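Local coordinates for protein alpha-galactosidase 1 (Saccharomyces cerevisiae, PDB 3LRK) that hydrolyses terminal, non-reducing alpha-D-galactose residues from alpha-D-galactosides as a secreted, glycosylated homotetramer of glycoside hydrolase family 27, at residues L146-C151 and K168-A173; E161-R166 and G189-F194. The protein carries 1 engineered substitution. One frame throughout, in Å; residues are numbered along the deposited sequence.

Contact 1. Residues L146-C151 and K168-A173; sequences LKYDNC and KAMSDA
M170 reaches from its helix onto Y148 and L146 of a barrel strand, and its course from CB to CE shows how one flexible side chain can fit two unlike partners. CB comes first, above the face of the phenol near its rim, with M170 CB 3.3 Å from Y148 CE2. CG follows over the same ring: it stands 3.8 Å from the centroid of the Y148 ring, 16° off the normal, a CH-pi contact on the face. On a neighbouring flank M170 CG meets the methyl CD2 of L146, also at 3.8 Å, and the two aliphatic chains cross at about a right angle. M170 SD passes 4.1 Å from L146 CD2, and with respect to the Y148 ring it makes a more distant Met-aromatic contact, 5.0 Å from the centroid and still above the face. The chain ends with M170 CE 3.6 Å from Y148 OH and almost as near CE1 of the same ring. Bends at chi2 (57°) and chi3 (85°) fold the methionine back, bringing the methyl to the phenol while the sulfur lies farther from the ring.

The contact is buried and apolar, and it belongs to a right-handed beta-alpha-beta crossover of the TIM barrel. Y148 and L146 point outward from strand 145-149 to helix 160-177, whereas K147 and the nucleophile D149 occupy the intervening positions. F138 and E131 of helix 131-140 add to the packing round L146 and Y148, and Y183 of strand 182-185 touches M170.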
loop_
_atom_site.group_PDB
_atom_site.type_symbol
_atom_site.label_atom_id
_atom_site.label_comp_id
_atom_site.label_asym_id
_atom_site.label_seq_id
_atom_site.Cartn_x
_atom_site.Cartn_y
_atom_site.Cartn_z
ATOM N N LEU A 146 -28.438 9.439 13.337
ATOM C CA LEU A 146 -28.248 9.390 11.875
ATOM C C LEU A 146 -27.208 8.356 11.507
ATOM O O LEU A 146 -26.060 8.434 11.961
ATOM C CB LEU A 146 -27.845 10.767 11.315
ATOM C CG LEU A 146 -27.621 10.871 9.789
ATOM C CD1 LEU A 146 -28.905 10.602 9.002
ATOM C CD2 LEU A 146 -27.028 12.240 9.421
ATOM N N LYS A 147 -27.602 7.390 10.680
ATOM C CA LYS A 147 -26.642 6.480 10.055
ATOM C C LYS A 147 -26.227 7.100 8.709
ATOM O O LYS A 147 -27.080 7.432 7.881
ATOM C CB LYS A 147 -27.255 5.082 9.899
ATOM C CG LYS A 147 -26.463 4.150 8.999
ATOM C CD LYS A 147 -27.132 2.808 8.824
ATOM C CE LYS A 147 -26.406 2.011 7.755
ATOM N NZ LYS A 147 -26.858 0.596 7.687
ATOM N N TYR A 148 -24.919 7.268 8.491
ATOM C CA TYR A 148 -24.472 8.146 7.414
ATOM C C TYR A 148 -23.485 7.424 6.500
ATOM O O TYR A 148 -22.315 7.261 6.829
ATOM C CB TYR A 148 -23.931 9.477 7.989
ATOM C CG TYR A 148 -23.847 10.633 7.012
ATOM C CD1 TYR A 148 -24.947 10.998 6.222
ATOM C CD2 TYR A 148 -22.671 11.385 6.897
ATOM C CE1 TYR A 148 -24.872 12.071 5.334
ATOM C CE2 TYR A 148 -22.586 12.454 6.028
ATOM C CZ TYR A 148 -23.675 12.791 5.236
ATOM O OH TYR A 148 -23.586 13.850 4.356
ATOM N N ASP A 149 -23.998 7.017 5.344
ATOM C CA ASP A 149 -23.357 6.047 4.459
ATOM C C ASP A 149 -22.233 6.654 3.612
ATOM O O ASP A 149 -21.880 7.815 3.801
ATOM C CB ASP A 149 -24.412 5.388 3.558
ATOM C CG ASP A 149 -24.155 3.897 3.339
ATOM O OD1 ASP A 149 -22.992 3.484 3.142
ATOM O OD2 ASP A 149 -25.133 3.127 3.382
ATOM N N ASN A 150 -21.704 5.859 2.679
ATOM C CA ASN A 150 -20.505 6.218 1.896
ATOM C C ASN A 150 -20.632 5.856 0.421
ATOM O O ASN A 150 -19.630 5.784 -0.305
ATOM C CB ASN A 150 -19.269 5.542 2.498
ATOM C CG ASN A 150 -17.955 6.078 1.942
ATOM O OD1 ASN A 150 -17.811 7.270 1.690
ATOM N ND2 ASN A 150 -16.982 5.187 1.775
ATOM N N CYS A 151 -21.863 5.625 -0.024
ATOM C CA CYS A 151 -22.123 5.413 -1.451
ATOM C C CYS A 151 -22.097 6.709 -2.250
ATOM O O CYS A 151 -22.530 7.745 -1.759
ATOM C CB CYS A 151 -23.468 4.709 -1.641
ATOM S SG CYS A 151 -23.326 2.964 -1.250
ATOM N N LYS A 168 -17.031 15.250 8.711
ATOM C CA LYS A 168 -17.121 16.454 9.539
ATOM C C LYS A 168 -18.162 17.456 9.054
ATOM O O LYS A 168 -18.821 18.101 9.873
ATOM C CB LYS A 168 -15.750 17.152 9.694
ATOM C CG LYS A 168 -15.779 18.337 10.672
ATOM C CD LYS A 168 -14.391 18.838 11.014
ATOM C CE LYS A 168 -14.447 19.950 12.064
ATOM N NZ LYS A 168 -14.917 21.246 11.464
ATOM N N ALA A 169 -18.310 17.600 7.733
ATOM C CA ALA A 169 -19.339 18.475 7.175
ATOM C C ALA A 169 -20.734 18.159 7.735
ATOM O O ALA A 169 -21.472 19.084 8.102
ATOM C CB ALA A 169 -19.338 18.436 5.621
ATOM N N MET A 170 -21.093 16.878 7.816
ATOM C CA MET A 170 -22.405 16.512 8.395
ATOM C C MET A 170 -22.424 16.595 9.936
ATOM O O MET A 170 -23.437 16.977 10.519
ATOM C CB MET A 170 -22.880 15.138 7.916
ATOM C CG MET A 170 -24.240 14.698 8.497
ATOM S SD MET A 170 -25.561 15.862 8.165
ATOM C CE MET A 170 -26.080 15.316 6.536
ATOM N N SER A 171 -21.307 16.256 10.574
ATOM C CA SER A 171 -21.161 16.410 12.029
ATOM C C SER A 171 -21.475 17.853 12.452
ATOM O O SER A 171 -22.285 18.083 13.367
ATOM C CB SER A 171 -19.743 16.039 12.471
ATOM O OG SER A 171 -19.624 16.041 13.887
ATOM N N ASP A 172 -20.828 18.806 11.775
ATOM C CA ASP A 172 -21.030 20.234 12.031
ATOM C C ASP A 172 -22.454 20.698 11.740
ATOM O O ASP A 172 -23.036 21.462 12.518
ATOM C CB ASP A 172 -20.041 21.077 11.227
ATOM C CG ASP A 172 -18.605 20.923 11.707
ATOM O OD1 ASP A 172 -18.373 20.384 12.813
ATOM O OD2 ASP A 172 -17.699 21.355 10.967
ATOM N N ALA A 173 -23.000 20.252 10.611
ATOM C CA ALA A 173 -24.374 20.585 10.220
ATOM C C ALA A 173 -25.394 20.113 11.267
ATOM O O ALA A 173 -26.333 20.832 11.577
ATOM C CB ALA A 173 -24.697 19.992 8.843
#

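Contact 2. Residues E161-R166 and G189-F194; sequences EISYHR and GQDLTF
S163 and D191 make the direct polar link between helix 160-177 and the loop that leads into helix 193-196, and a water beside them illustrates how a buried helix-loop junction can be completed by solvent. The direct bond runs from S163 OG to D191 OD2, at 2.6 Å, and uses the lone pair of OD2 that faces away from the other carboxylate oxygen. With OG anti to its own carbonyl carbon (chi1 -75°), the serine hydroxyl leans out to the aspartate. OD2 also accepts from the backbone N of G158, so two donors grip it.

The water-mediated bonds centre on one molecule. It donates to S163 OG at 2.7 Å and to Q190 OE1 at 2.6 Å, and weakly accepts from R166 NH2. S163 OG is therefore both donor and acceptor. Without the water Q190 OE1 would be only a neighbour of the guanidinium, 4.2 Å from R166 NH2 near the plane of the group; the direct partner of Q190 OE1 is N150 ND2.

The charged groups stay apart: R166 NH2 and D191 OD2 are 5.7 Å from one another, and R166 spends its other nitrogens on N150 and on the carbonyls of Q156 and A116. Were D191 an alanine, the S163 hydroxyl and the G158 amide would probably lose the acceptor they share.

Neighbouring subunits close in as well, and Y232 of one of them stacks on F194. Within the chain, W196 of helix 193-196 packs on S163 and Y164, while T193 and F194 lean on W204 of strand 203-205.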
loop_
_atom_site.group_PDB
_atom_site.type_symbol
_atom_site.label_atom_id
_atom_site.label_comp_id
_atom_site.label_asym_id
_atom_site.label_seq_id
_atom_site.Cartn_x
_atom_site.Cartn_y
_atom_site.Cartn_z
ATOM N N GLU A 161 -7.622 12.683 5.428
ATOM C CA GLU A 161 -8.046 14.084 5.489
ATOM C C GLU A 161 -9.301 14.394 4.663
ATOM O O GLU A 161 -10.181 15.130 5.119
ATOM C CB GLU A 161 -6.890 14.993 5.084
ATOM C CG GLU A 161 -7.183 16.472 5.214
ATOM C CD GLU A 161 -6.293 17.315 4.319
ATOM O OE1 GLU A 161 -6.000 18.463 4.716
ATOM O OE2 GLU A 161 -5.897 16.839 3.220
ATOM N N ILE A 162 -9.373 13.859 3.445
ATOM C CA ILE A 162 -10.558 14.083 2.610
ATOM C C ILE A 162 -11.830 13.402 3.164
ATOM O O ILE A 162 -12.905 13.998 3.140
ATOM C CB ILE A 162 -10.317 13.728 1.112
ATOM C CG1 ILE A 162 -11.496 14.213 0.263
ATOM C CG2 ILE A 162 -10.063 12.223 0.924
ATOM C CD1 ILE A 162 -11.175 14.348 -1.235
ATOM N N SER A 163 -11.709 12.167 3.651
ATOM C CA SER A 163 -12.869 11.464 4.221
ATOM C C SER A 163 -13.310 12.106 5.543
ATOM O O SER A 163 -14.506 12.271 5.808
ATOM C CB SER A 163 -12.558 9.984 4.419
ATOM O OG SER A 163 -12.577 9.312 3.173
ATOM N N TYR A 164 -12.337 12.470 6.373
ATOM C CA TYR A 164 -12.619 13.203 7.598
ATOM C C TYR A 164 -13.402 14.500 7.344
ATOM O O TYR A 164 -14.379 14.772 8.028
ATOM C CB TYR A 164 -11.314 13.514 8.339
ATOM C CG TYR A 164 -11.463 14.518 9.454
ATOM C CD1 TYR A 164 -11.868 14.114 10.738
ATOM C CD2 TYR A 164 -11.187 15.869 9.238
ATOM C CE1 TYR A 164 -11.985 15.029 11.763
ATOM C CE2 TYR A 164 -11.315 16.803 10.262
ATOM C CZ TYR A 164 -11.709 16.373 11.524
ATOM O OH TYR A 164 -11.833 17.290 12.548
ATOM N N HIS A 165 -12.971 15.308 6.379
ATOM C CA HIS A 165 -13.666 16.574 6.130
ATOM C C HIS A 165 -15.095 16.373 5.602
ATOM O O HIS A 165 -16.004 17.118 5.975
ATOM C CB HIS A 165 -12.828 17.509 5.264
ATOM C CG HIS A 165 -11.749 18.214 6.039
ATOM N ND1 HIS A 165 -12.027 19.099 7.059
ATOM C CD2 HIS A 165 -10.398 18.136 5.971
ATOM C CE1 HIS A 165 -10.895 19.555 7.569
ATOM N NE2 HIS A 165 -9.893 18.977 6.934
ATOM N N ARG A 166 -15.301 15.328 4.802
ATOM C CA ARG A 166 -16.648 14.991 4.291
ATOM C C ARG A 166 -17.598 14.579 5.431
ATOM O O ARG A 166 -18.757 15.025 5.479
ATOM C CB ARG A 166 -16.571 13.892 3.219
ATOM C CG ARG A 166 -17.942 13.441 2.620
ATOM C CD ARG A 166 -17.792 12.768 1.238
ATOM N NE ARG A 166 -16.773 11.724 1.283
ATOM C CZ ARG A 166 -16.974 10.472 1.656
ATOM N NH1 ARG A 166 -18.206 10.029 1.959
ATOM N NH2 ARG A 166 -15.936 9.644 1.717
ATOM N N GLY A 189 -14.739 1.675 7.308
ATOM C CA GLY A 189 -13.338 1.745 7.766
ATOM C C GLY A 189 -12.411 2.475 6.820
ATOM O O GLY A 189 -11.201 2.559 7.066
ATOM N N GLN A 190 -12.976 3.013 5.742
ATOM C CA GLN A 190 -12.192 3.544 4.623
ATOM C C GLN A 190 -11.370 4.730 5.082
ATOM O O GLN A 190 -11.888 5.632 5.761
ATOM C CB GLN A 190 -13.132 3.953 3.485
ATOM C CG GLN A 190 -12.477 4.366 2.175
ATOM C CD GLN A 190 -13.511 4.798 1.144
ATOM O OE1 GLN A 190 -14.238 5.787 1.336
ATOM N NE2 GLN A 190 -13.591 4.053 0.041
ATOM N N ASP A 191 -10.090 4.716 4.714
ATOM C CA ASP A 191 -9.144 5.771 5.078
ATOM C C ASP A 191 -8.874 5.845 6.599
ATOM O O ASP A 191 -8.674 6.928 7.137
ATOM C CB ASP A 191 -9.599 7.134 4.507
ATOM C CG ASP A 191 -9.693 7.117 2.982
ATOM O OD1 ASP A 191 -8.820 6.500 2.342
ATOM O OD2 ASP A 191 -10.630 7.706 2.441
ATOM N N LEU A 192 -8.836 4.675 7.247
ATOM C CA LEU A 192 -8.459 4.516 8.669
ATOM C C LEU A 192 -9.349 5.262 9.661
ATOM O O LEU A 192 -8.865 5.947 10.581
ATOM C CB LEU A 192 -6.976 4.861 8.880
ATOM C CG LEU A 192 -5.983 4.164 7.941
ATOM C CD1 LEU A 192 -4.629 4.866 7.965
ATOM C CD2 LEU A 192 -5.820 2.679 8.287
ATOM N N THR A 193 -10.656 5.082 9.488
ATOM C CA THR A 193 -11.656 5.792 10.262
ATOM C C THR A 193 -11.445 5.761 11.780
ATOM O O THR A 193 -11.744 6.732 12.447
ATOM C CB THR A 193 -13.064 5.255 9.965
ATOM O OG1 THR A 193 -13.210 5.065 8.547
ATOM C CG2 THR A 193 -14.116 6.258 10.462
ATOM N N PHE A 194 -10.953 4.645 12.305
ATOM C CA PHE A 194 -10.719 4.484 13.758
ATOM C C PHE A 194 -9.806 5.582 14.338
ATOM O O PHE A 194 -9.860 5.889 15.544
ATOM C CB PHE A 194 -10.147 3.081 14.063
ATOM C CG PHE A 194 -8.794 2.834 13.440
ATOM C CD1 PHE A 194 -7.634 3.341 14.036
ATOM C CD2 PHE A 194 -8.684 2.116 12.252
ATOM C CE1 PHE A 194 -6.398 3.149 13.453
ATOM C CE2 PHE A 194 -7.442 1.914 11.663
ATOM C CZ PHE A 194 -6.296 2.436 12.274
HETATM O O HOH W 1 -14.635 7.573 3.212
#

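In the fold
Along the chain the segments of the two contacts alternate: strand 145-149 and the residues after it, then the start of helix 160-177, its middle, and finally the loop following strand 182-185. Both contacts use helix 160-177 in the TIM-barrel domain, and their centres lie 11 Å apart. Contact 1 packs the helix against the barrel wall; contact 2 ties an earlier turn of it to the loop that precedes helix 193-196. N150 joins them directly, its OD1 2.8 Å from R166 NH1 and its ND2 2.8 Å from Q190 OE1, probable hydrogen bonds. The residue next to nucleophile D149 is thus bonded to both sides of contact 2, consistent with a second shell behind the active site.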